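Local coordinates for protein accelerated cell death 11 (Arabidopsis thaliana, PDB 4NT1) that selectively transfers ceramide-1-phosphate and phytoceramide-1-phosphate between membranes, at residues Thr99-Arg107 against Phe198-Trp207; Glu31-His39 against Leu69-Leu79. All coordinates share one frame; numbering follows the deposited sequence.

Contact 1. Residues Thr99-Arg107 against Phe198-Trp207; sequences TRNLLRVKR and FLSKQLGIDW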
loop_
_atom_site.group_PDB
_atom_site.type_symbol
_atom_site.label_atom_id
_atom_site.label_comp_id
_atom_site.label_asym_id
_atom_site.label_seq_id
_atom_site.Cartn_x
_atom_site.Cartn_y
_atom_site.Cartn_z
ATOM N N THR A 99 -4.906 -11.393 -9.646
ATOM C CA THR A 99 -5.634 -11.313 -8.390
ATOM C C THR A 99 -4.707 -11.562 -7.203
ATOM O O THR A 99 -4.814 -10.900 -6.169
ATOM C CB THR A 99 -6.801 -12.292 -8.372
ATOM O OG1 THR A 99 -7.729 -11.928 -9.400
ATOM C CG2 THR A 99 -7.506 -12.261 -7.028
ATOM N N ARG A 100 -3.780 -12.500 -7.363
ATOM C CA ARG A 100 -2.755 -12.718 -6.341
ATOM C C ARG A 100 -1.911 -11.459 -6.150
ATOM O O ARG A 100 -1.631 -11.048 -5.018
ATOM C CB ARG A 100 -1.868 -13.912 -6.715
ATOM C CG ARG A 100 -0.736 -14.189 -5.729
ATOM C CD ARG A 100 -0.064 -15.534 -6.035
ATOM N NE ARG A 100 1.040 -15.809 -5.121
ATOM C CZ ARG A 100 0.967 -16.640 -4.090
ATOM N NH1 ARG A 100 -0.160 -17.301 -3.838
ATOM N NH2 ARG A 100 2.026 -16.821 -3.315
ATOM N N ASN A 101 -1.498 -10.848 -7.254
ATOM C CA ASN A 101 -0.693 -9.639 -7.157
ATOM C C ASN A 101 -1.490 -8.492 -6.553
ATOM O O ASN A 101 -0.961 -7.719 -5.758
ATOM C CB ASN A 101 -0.068 -9.291 -8.501
ATOM C CG ASN A 101 1.002 -10.292 -8.895
ATOM O OD1 ASN A 101 1.548 -10.983 -8.037
ATOM N ND2 ASN A 101 1.303 -10.376 -10.172
ATOM N N LEU A 102 -2.781 -8.426 -6.880
ATOM C CA LEU A 102 -3.663 -7.440 -6.259
ATOM C C LEU A 102 -3.689 -7.562 -4.737
ATOM O O LEU A 102 -3.638 -6.549 -4.032
ATOM C CB LEU A 102 -5.087 -7.535 -6.821
ATOM C CG LEU A 102 -6.089 -6.539 -6.223
ATOM C CD1 LEU A 102 -5.665 -5.077 -6.474
ATOM C CD2 LEU A 102 -7.487 -6.786 -6.770
ATOM N N LEU A 103 -3.802 -8.791 -4.231
ATOM C CA LEU A 103 -3.822 -9.004 -2.794
ATOM C C LEU A 103 -2.525 -8.493 -2.165
ATOM O O LEU A 103 -2.544 -7.861 -1.106
ATOM C CB LEU A 103 -4.056 -10.484 -2.474
ATOM C CG LEU A 103 -4.174 -10.876 -1.005
ATOM C CD1 LEU A 103 -5.272 -10.069 -0.332
ATOM C CD2 LEU A 103 -4.453 -12.370 -0.902
ATOM N N ARG A 104 -1.394 -8.762 -2.810
ATOM C CA ARG A 104 -0.115 -8.281 -2.294
ATOM C C ARG A 104 -0.032 -6.747 -2.296
ATOM O O ARG A 104 0.440 -6.132 -1.320
ATOM C CB ARG A 104 1.067 -8.884 -3.063
ATOM C CG ARG A 104 1.539 -10.222 -2.493
ATOM C CD ARG A 104 0.846 -11.393 -3.145
ATOM N NE ARG A 104 1.187 -12.650 -2.485
ATOM C CZ ARG A 104 0.317 -13.402 -1.815
ATOM N NH1 ARG A 104 0.712 -14.531 -1.245
ATOM N NH2 ARG A 104 -0.954 -13.035 -1.726
ATOM N N VAL A 105 -0.514 -6.131 -3.369
ATOM C CA VAL A 105 -0.520 -4.675 -3.463
ATOM C C VAL A 105 -1.416 -4.079 -2.376
ATOM O O VAL A 105 -1.032 -3.133 -1.691
ATOM C CB VAL A 105 -0.942 -4.199 -4.859
ATOM C CG1 VAL A 105 -1.204 -2.701 -4.843
ATOM C CG2 VAL A 105 0.152 -4.540 -5.867
ATOM N N LYS A 106 -2.591 -4.660 -2.184
ATOM C CA LYS A 106 -3.487 -4.192 -1.122
ATOM C C LYS A 106 -2.763 -4.133 0.232
ATOM O O LYS A 106 -2.909 -3.163 0.992
ATOM C CB LYS A 106 -4.718 -5.096 -1.024
ATOM C CG LYS A 106 -5.813 -4.589 -0.071
ATOM C CD LYS A 106 -5.602 -5.054 1.359
ATOM C CE LYS A 106 -5.604 -6.588 1.441
ATOM N NZ LYS A 106 -5.794 -7.044 2.851
ATOM N N ARG A 107 -1.983 -5.164 0.543
ATOM C CA ARG A 107 -1.285 -5.188 1.827
ATOM C C ARG A 107 -0.310 -4.018 1.968
ATOM O O ARG A 107 -0.194 -3.416 3.043
ATOM C CB ARG A 107 -0.578 -6.533 2.041
ATOM C CG ARG A 107 -1.547 -7.681 2.255
ATOM C CD ARG A 107 -0.845 -9.023 2.196
ATOM N NE ARG A 107 -1.793 -10.120 2.366
ATOM C CZ ARG A 107 -1.542 -11.382 2.039
ATOM N NH1 ARG A 107 -0.365 -11.720 1.519
ATOM N NH2 ARG A 107 -2.469 -12.310 2.246
ATOM N N PHE A 198 -12.598 -9.649 -2.658
ATOM C CA PHE A 198 -12.153 -11.003 -2.319
ATOM C C PHE A 198 -13.202 -11.728 -1.473
ATOM O O PHE A 198 -13.583 -12.861 -1.774
ATOM C CB PHE A 198 -10.807 -10.982 -1.568
ATOM C CG PHE A 198 -9.624 -10.643 -2.438
ATOM C CD1 PHE A 198 -9.364 -9.328 -2.801
ATOM C CD2 PHE A 198 -8.773 -11.648 -2.897
ATOM C CE1 PHE A 198 -8.277 -9.015 -3.602
ATOM C CE2 PHE A 198 -7.683 -11.345 -3.702
ATOM C CZ PHE A 198 -7.435 -10.024 -4.059
ATOM N N LEU A 199 -13.661 -11.071 -0.413
ATOM C CA LEU A 199 -14.558 -11.702 0.548
ATOM C C LEU A 199 -15.938 -12.025 -0.016
ATOM O O LEU A 199 -16.544 -13.029 0.360
ATOM C CB LEU A 199 -14.696 -10.835 1.803
ATOM C CG LEU A 199 -13.383 -10.555 2.531
ATOM C CD1 LEU A 199 -13.590 -9.522 3.633
ATOM C CD2 LEU A 199 -12.798 -11.833 3.080
ATOM N N SER A 200 -16.428 -11.180 -0.917
ATOM C CA SER A 200 -17.745 -11.374 -1.523
ATOM C C SER A 200 -17.737 -12.527 -2.522
ATOM O O SER A 200 -18.793 -13.032 -2.913
ATOM C CB SER A 200 -18.219 -10.089 -2.211
ATOM O OG SER A 200 -17.418 -9.776 -3.340
ATOM N N LYS A 201 -16.543 -12.939 -2.937
ATOM C CA LYS A 201 -16.403 -14.093 -3.825
ATOM C C LYS A 201 -15.816 -15.295 -3.089
ATOM O O LYS A 201 -15.376 -16.262 -3.715
ATOM C CB LYS A 201 -15.549 -13.738 -5.045
ATOM C CG LYS A 201 -16.220 -12.749 -5.995
ATOM C CD LYS A 201 -17.580 -13.276 -6.455
ATOM C CE LYS A 201 -18.141 -12.468 -7.619
ATOM N NZ LYS A 201 -18.445 -11.056 -7.250
ATOM N N GLN A 202 -15.809 -15.224 -1.761
ATOM C CA GLN A 202 -15.303 -16.314 -0.921
ATOM C C GLN A 202 -13.861 -16.707 -1.234
ATOM O O GLN A 202 -13.504 -17.881 -1.129
ATOM C CB GLN A 202 -16.193 -17.560 -1.054
ATOM C CG GLN A 202 -17.588 -17.404 -0.464
ATOM C CD GLN A 202 -18.535 -16.675 -1.396
ATOM O OE1 GLN A 202 -18.525 -16.897 -2.611
ATOM N NE2 GLN A 202 -19.358 -15.796 -0.835
ATOM N N LEU A 203 -13.025 -15.738 -1.602
ATOM C CA LEU A 203 -11.663 -16.054 -2.010
ATOM C C LEU A 203 -10.653 -16.047 -0.865
ATOM O O LEU A 203 -9.545 -16.551 -1.019
ATOM C CB LEU A 203 -11.190 -15.078 -3.090
ATOM C CG LEU A 203 -12.056 -14.909 -4.335
ATOM C CD1 LEU A 203 -11.387 -13.935 -5.318
ATOM C CD2 LEU A 203 -12.313 -16.257 -4.991
ATOM N N GLY A 204 -11.021 -15.436 0.259
ATOM C CA GLY A 204 -10.110 -15.258 1.373
ATOM C C GLY A 204 -9.131 -14.133 1.094
ATOM O O GLY A 204 -8.967 -13.739 -0.062
ATOM N N ILE A 205 -8.476 -13.620 2.138
ATOM C CA ILE A 205 -7.468 -12.579 1.956
ATOM C C ILE A 205 -6.179 -12.868 2.717
ATOM O O ILE A 205 -5.289 -12.024 2.782
ATOM C CB ILE A 205 -7.998 -11.185 2.378
ATOM C CG1 ILE A 205 -8.325 -11.165 3.877
ATOM C CG2 ILE A 205 -9.201 -10.797 1.538
ATOM C CD1 ILE A 205 -8.791 -9.803 4.385
ATOM N N ASP A 206 -6.066 -14.064 3.280
ATOM C CA ASP A 206 -4.929 -14.353 4.149
ATOM C C ASP A 206 -3.887 -15.276 3.503
ATOM O O ASP A 206 -2.975 -15.768 4.172
ATOM C CB ASP A 206 -5.427 -14.887 5.506
ATOM C CG ASP A 206 -6.233 -13.843 6.291
ATOM O OD1 ASP A 206 -5.783 -12.677 6.386
ATOM O OD2 ASP A 206 -7.322 -14.186 6.798
ATOM N N TRP A 207 -4.010 -15.477 2.192
ATOM C CA TRP A 207 -3.111 -16.378 1.465
ATOM C C TRP A 207 -2.020 -15.646 0.685
ATOM O O TRP A 207 -1.109 -16.279 0.141
ATOM C CB TRP A 207 -3.898 -17.304 0.523
ATOM C CG TRP A 207 -4.897 -16.588 -0.347
ATOM C CD1 TRP A 207 -6.191 -16.311 -0.037
ATOM C CD2 TRP A 207 -4.680 -16.067 -1.669
ATOM N NE1 TRP A 207 -6.798 -15.649 -1.074
ATOM C CE2 TRP A 207 -5.892 -15.486 -2.090
ATOM C CE3 TRP A 207 -3.583 -16.042 -2.538
ATOM C CZ2 TRP A 207 -6.044 -14.886 -3.343
ATOM C CZ3 TRP A 207 -3.728 -15.439 -3.778
ATOM C CH2 TRP A 207 -4.954 -14.873 -4.173
ATOM O OXT TRP A 207 -2.025 -14.419 0.562
HETATM O O HOH W 1 -0.388 -18.913 -0.975
HETATM O O HOH W 2 -4.577 -9.528 3.436
#

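Contact 2. Residues Glu31-His39 against Leu69-Leu79; sequences EVPVTQFSH and LVRASSSISTL. With NA (sodium ion), chain E.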
loop_
_atom_site.group_PDB
_atom_site.type_symbol
_atom_site.label_atom_id
_atom_site.label_comp_id
_atom_site.label_asym_id
_atom_site.label_seq_id
_atom_site.Cartn_x
_atom_site.Cartn_y
_atom_site.Cartn_z
ATOM N N GLU A 31 -16.393 1.666 -10.672
ATOM C CA GLU A 31 -15.528 0.882 -11.545
ATOM C C GLU A 31 -14.116 1.419 -11.414
ATOM O O GLU A 31 -13.839 2.556 -11.798
ATOM C CB GLU A 31 -15.986 0.992 -12.995
ATOM C CG GLU A 31 -17.321 0.327 -13.276
ATOM C CD GLU A 31 -17.638 0.298 -14.759
ATOM O OE1 GLU A 31 -18.096 1.331 -15.292
ATOM O OE2 GLU A 31 -17.411 -0.753 -15.393
ATOM N N VAL A 32 -13.235 0.614 -10.830
ATOM C CA VAL A 32 -11.861 1.032 -10.634
ATOM C C VAL A 32 -11.011 0.583 -11.816
ATOM O O VAL A 32 -10.807 -0.623 -12.021
ATOM C CB VAL A 32 -11.278 0.446 -9.352
ATOM C CG1 VAL A 32 -9.841 0.933 -9.162
ATOM C CG2 VAL A 32 -12.157 0.791 -8.146
ATOM N N PRO A 33 -10.526 1.547 -12.613
ATOM C CA PRO A 33 -9.711 1.191 -13.774
ATOM C C PRO A 33 -8.371 0.660 -13.316
ATOM O O PRO A 33 -7.800 1.181 -12.352
ATOM C CB PRO A 33 -9.522 2.530 -14.498
ATOM C CG PRO A 33 -10.611 3.416 -13.981
ATOM C CD PRO A 33 -10.826 2.990 -12.564
ATOM N N VAL A 34 -7.880 -0.379 -13.982
ATOM C CA VAL A 34 -6.663 -1.016 -13.511
ATOM C C VAL A 34 -5.446 -0.136 -13.767
ATOM O O VAL A 34 -4.539 -0.073 -12.939
ATOM C CB VAL A 34 -6.482 -2.440 -14.102
ATOM C CG1 VAL A 34 -5.249 -3.110 -13.505
ATOM C CG2 VAL A 34 -7.718 -3.280 -13.817
ATOM N N THR A 35 -5.441 0.560 -14.900
ATOM C CA THR A 35 -4.334 1.449 -15.231
ATOM C C THR A 35 -4.242 2.544 -14.173
ATOM O O THR A 35 -3.198 2.705 -13.543
ATOM C CB THR A 35 -4.466 2.043 -16.655
ATOM O OG1 THR A 35 -4.488 0.980 -17.612
ATOM C CG2 THR A 35 -3.291 2.981 -16.981
ATOM N N GLN A 36 -5.339 3.266 -13.948
ATOM C CA GLN A 36 -5.346 4.324 -12.923
ATOM C C GLN A 36 -4.910 3.818 -11.550
ATOM O O GLN A 36 -4.077 4.443 -10.877
ATOM C CB GLN A 36 -6.734 4.952 -12.793
ATOM C CG GLN A 36 -6.790 6.053 -11.740
ATOM C CD GLN A 36 -8.063 6.875 -11.842
ATOM O OE1 GLN A 36 -8.851 6.712 -12.785
ATOM N NE2 GLN A 36 -8.281 7.755 -10.869
ATOM N N PHE A 37 -5.509 2.707 -11.124
ATOM C CA PHE A 37 -5.172 2.091 -9.839
ATOM C C PHE A 37 -3.688 1.741 -9.753
ATOM O O PHE A 37 -3.009 2.100 -8.790
ATOM C CB PHE A 37 -6.021 0.842 -9.635
ATOM C CG PHE A 37 -5.645 0.034 -8.423
ATOM C CD1 PHE A 37 -6.080 0.409 -7.160
ATOM C CD2 PHE A 37 -4.862 -1.106 -8.553
ATOM C CE1 PHE A 37 -5.735 -0.333 -6.040
ATOM C CE2 PHE A 37 -4.509 -1.855 -7.432
ATOM C CZ PHE A 37 -4.950 -1.472 -6.178
ATOM N N SER A 38 -3.170 1.057 -10.766
ATOM C CA SER A 38 -1.777 0.611 -10.695
ATOM C C SER A 38 -0.805 1.798 -10.674
ATOM O O SER A 38 0.197 1.785 -9.945
ATOM C CB SER A 38 -1.451 -0.382 -11.819
ATOM O OG SER A 38 -1.500 0.244 -13.093
ATOM N N HIS A 39 -1.113 2.834 -11.452
ATOM C CA HIS A 39 -0.314 4.057 -11.436
ATOM C C HIS A 39 -0.286 4.725 -10.052
ATOM O O HIS A 39 0.769 5.171 -9.593
ATOM C CB HIS A 39 -0.822 5.054 -12.486
ATOM C CG HIS A 39 -0.460 4.690 -13.895
ATOM N ND1 HIS A 39 -0.484 5.602 -14.929
ATOM C CD2 HIS A 39 -0.078 3.510 -14.443
ATOM C CE1 HIS A 39 -0.123 5.002 -16.050
ATOM N NE2 HIS A 39 0.134 3.734 -15.781
ATOM N N LEU A 69 1.460 -5.252 -12.231
ATOM C CA LEU A 69 0.111 -4.804 -12.547
ATOM C C LEU A 69 0.121 -3.648 -13.558
ATOM O O LEU A 69 -0.742 -3.576 -14.423
ATOM C CB LEU A 69 -0.664 -4.406 -11.280
ATOM C CG LEU A 69 -1.155 -5.550 -10.393
ATOM C CD1 LEU A 69 -1.959 -5.017 -9.207
ATOM C CD2 LEU A 69 -1.984 -6.545 -11.201
ATOM N N VAL A 70 1.086 -2.743 -13.428
ATOM C CA VAL A 70 1.199 -1.633 -14.372
ATOM C C VAL A 70 1.420 -2.197 -15.771
ATOM O O VAL A 70 0.719 -1.830 -16.719
ATOM C CB VAL A 70 2.350 -0.677 -14.017
ATOM C CG1 VAL A 70 2.583 0.317 -15.160
ATOM C CG2 VAL A 70 2.045 0.057 -12.719
ATOM N N ARG A 71 2.384 -3.104 -15.887
ATOM C CA ARG A 71 2.664 -3.754 -17.164
ATOM C C ARG A 71 1.413 -4.412 -17.725
ATOM O O ARG A 71 1.083 -4.230 -18.900
ATOM C CB ARG A 71 3.780 -4.795 -17.022
ATOM C CG ARG A 71 4.240 -5.395 -18.351
ATOM C CD ARG A 71 5.400 -6.375 -18.156
ATOM N NE ARG A 71 6.446 -5.812 -17.306
ATOM C CZ ARG A 71 6.660 -6.180 -16.047
ATOM N NH1 ARG A 71 5.908 -7.121 -15.495
ATOM N NH2 ARG A 71 7.628 -5.610 -15.340
ATOM N N ALA A 72 0.705 -5.154 -16.880
ATOM C CA ALA A 72 -0.483 -5.892 -17.308
ATOM C C ALA A 72 -1.695 -5.002 -17.595
ATOM O O ALA A 72 -2.575 -5.364 -18.373
ATOM C CB ALA A 72 -0.843 -6.954 -16.269
ATOM N N SER A 73 -1.735 -3.836 -16.963
ATOM C CA SER A 73 -2.904 -2.971 -17.031
ATOM C C SER A 73 -3.301 -2.573 -18.455
ATOM O O SER A 73 -4.434 -2.161 -18.682
ATOM C CB SER A 73 -2.703 -1.717 -16.161
ATOM O OG SER A 73 -1.745 -0.840 -16.725
ATOM N N SER A 74 -2.383 -2.689 -19.411
ATOM C CA SER A 74 -2.689 -2.271 -20.784
ATOM C C SER A 74 -3.784 -3.129 -21.420
ATOM O O SER A 74 -4.397 -2.733 -22.408
ATOM C CB SER A 74 -1.432 -2.273 -21.655
ATOM O OG SER A 74 -0.836 -3.559 -21.665
ATOM N N SER A 75 -4.046 -4.290 -20.834
ATOM C CA SER A 75 -5.025 -5.227 -21.381
ATOM C C SER A 75 -6.197 -5.505 -20.443
ATOM O O SER A 75 -7.005 -6.401 -20.703
ATOM C CB SER A 75 -4.339 -6.556 -21.720
ATOM O OG SER A 75 -3.833 -7.170 -20.542
ATOM N N ILE A 76 -6.300 -4.752 -19.349
ATOM C CA ILE A 76 -7.362 -5.022 -18.381
ATOM C C ILE A 76 -8.151 -3.754 -18.111
ATOM O O ILE A 76 -7.558 -2.714 -17.909
ATOM C CB ILE A 76 -6.773 -5.467 -17.043
ATOM C CG1 ILE A 76 -5.577 -6.401 -17.262
ATOM C CG2 ILE A 76 -7.852 -6.115 -16.181
ATOM C CD1 ILE A 76 -4.784 -6.681 -15.985
ATOM N N SER A 77 -9.476 -3.832 -18.080
ATOM C CA SER A 77 -10.273 -2.625 -17.856
ATOM C C SER A 77 -10.396 -2.268 -16.384
ATOM O O SER A 77 -9.851 -1.248 -15.939
ATOM C CB SER A 77 -11.666 -2.756 -18.474
ATOM O OG SER A 77 -12.355 -3.868 -17.939
ATOM N N THR A 78 -11.103 -3.106 -15.626
ATOM C CA THR A 78 -11.407 -2.780 -14.230
ATOM C C THR A 78 -11.002 -3.915 -13.289
ATOM O O THR A 78 -10.826 -5.048 -13.725
ATOM C CB THR A 78 -12.916 -2.540 -14.010
ATOM O OG1 THR A 78 -13.634 -3.779 -14.182
ATOM C CG2 THR A 78 -13.445 -1.489 -14.988
ATOM N N LEU A 79 -10.873 -3.607 -11.997
ATOM C CA LEU A 79 -10.473 -4.614 -11.019
ATOM C C LEU A 79 -11.464 -5.767 -10.952
ATOM O O LEU A 79 -11.066 -6.925 -10.819
ATOM C CB LEU A 79 -10.266 -3.998 -9.626
ATOM C CG LEU A 79 -9.088 -3.032 -9.469
ATOM C CD1 LEU A 79 -9.066 -2.411 -8.084
ATOM C CD2 LEU A 79 -7.750 -3.719 -9.753
HETATM NA NA NA E . -6.237 -0.471 -18.913
HETATM O O HOH W 3 -16.348 -3.410 -14.557
HETATM O O HOH W 4 -7.466 0.273 -17.090
HETATM O O HOH W 5 -1.630 0.590 -19.238
HETATM O O HOH W 6 -8.757 -0.114 -19.970
#

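Contact 1. Residues Thr99-Arg107 against Phe198-Trp207
Leu103, inside helix 98-121, and Ile205, in the C-terminal tail, mark the nearest approach of the two backbones, 7.0 Å between their CA atoms; the tail runs past the helix after a Schellman motif with Gln202 as its C-prime residue has ended helix 173-199. Leu103 carries the apolar middle. With CG anti to the backbone N (chi1 -177°) and chi2 at 56°, its two methyls point to different partners. CD2 sits over the face of the Trp207 indole in a CH-pi contact, 3.7 Å from the centroid of the six-membered ring, while CD1 lies over a face of the Phe198 ring toward its rim and also meets Ile205 CB. Thr99 CG2 packs obliquely on Phe198 CE2 at 3.5 Å, and Thr99 OG1 turns elsewhere, to Asp86. The Trp207 ring also meets the aliphatic start of Arg100, CG to CZ3 3.8 Å.

The chain terminus supplies the polar half. Arg104, its chain bent at chi2 (91°), grips the C-terminal carboxylate end-on: NH1 reaches Trp207 O at 2.9 Å in a nearly straight bond on a lone pair, and NH2 reaches Trp207 OXT at 2.9 Å. Arg107 NH2 approaches the same OXT at 2.7 Å and also bonds to Ile205 O from above its carbonyl plane. OXT thus joins two salt bridges, which probably favours the ionised carboxylate. Water 1 links Arg100 NH1 to Trp207 O; water 2 joins Ile205 O to Arg107 NE and to Lys106 NZ, whose salt bridge is with Asp195.

Arg100 and Arg104 belong to the N-acylsphingoid base 1-phosphate site; in this lipid-free GLTP fold Arg104 binds the C-terminal carboxylate, consistent with the tail lying against the headgroup site.

Contact 2. Residues Glu31-His39 against Leu69-Leu79
Thr35 OG1, set anti to its own carbonyl carbon (chi1 -60°), meets the sodium ion at 2.6 Å, and Ser73 OG, wedged between its backbone N and carbonyl carbon (chi1 71°), folds back onto Val70 O at 2.7 Å. Ser73 O and Ile76 O bind the same ion, at 2.5 and 2.8 Å, and waters 4 and 6 complete the ligands seen. Water 4 also ties Thr35 N to Ser77 O, and water 5 donates to Ser73 OG.

Beside the ion, Pro33 and Thr78 form a single beta bridge. Leu79 N donates to Val32 O nearly along the C=O axis, and Val34 N donates to Ser77 O. Val34 CG2 presses between Ile76 CG2 and Leu79 CD2. Deeper, Leu79 CD1 stands over the centre of one face of Phe37 in a CH-pi contact, 4.2 Å from the ring centroid; the same methyl, Leu79 CD1, also touches Val32 CG1 at 3.6 Å. Leu69 CD1 comes to the edge of the same ring.

The bridge joins the two N-caps, Pro33 of helix 34-51 and Thr78 of helix 79-88; it and the sodium site both join the loop after helix 67-72 to the start of helix 34-51 in this all-helical GLTP fold.

In the fold
Contacts 1 and 2 have centres 16 Å apart and meet directly through one face of helix 98-121. Leu102 CD1 packs on Phe37 CE2 at 3.6 Å and on Leu79 CD2 at 4.1 Å, while Val105 CG2 touches Leu69 CD1 at 4.0 Å. Leu102 thus serves both contacts, its CD2 meeting Phe198, whereas Val105 packs on contact 2. Of the two, contact 1 holds residues of the N-acylsphingoid base 1-phosphate site, Arg100 and Arg104; the Arg104 side chain is about 6 Å from that of Asp61, and that of neighbouring Arg107 about 8 Å from that of His144, Asp61 and His144 also being in the site. Leu69 lies about 8 Å from Arg104, side chain to side chain. The sodium ion is about 13 Å from the Leu102 side chain.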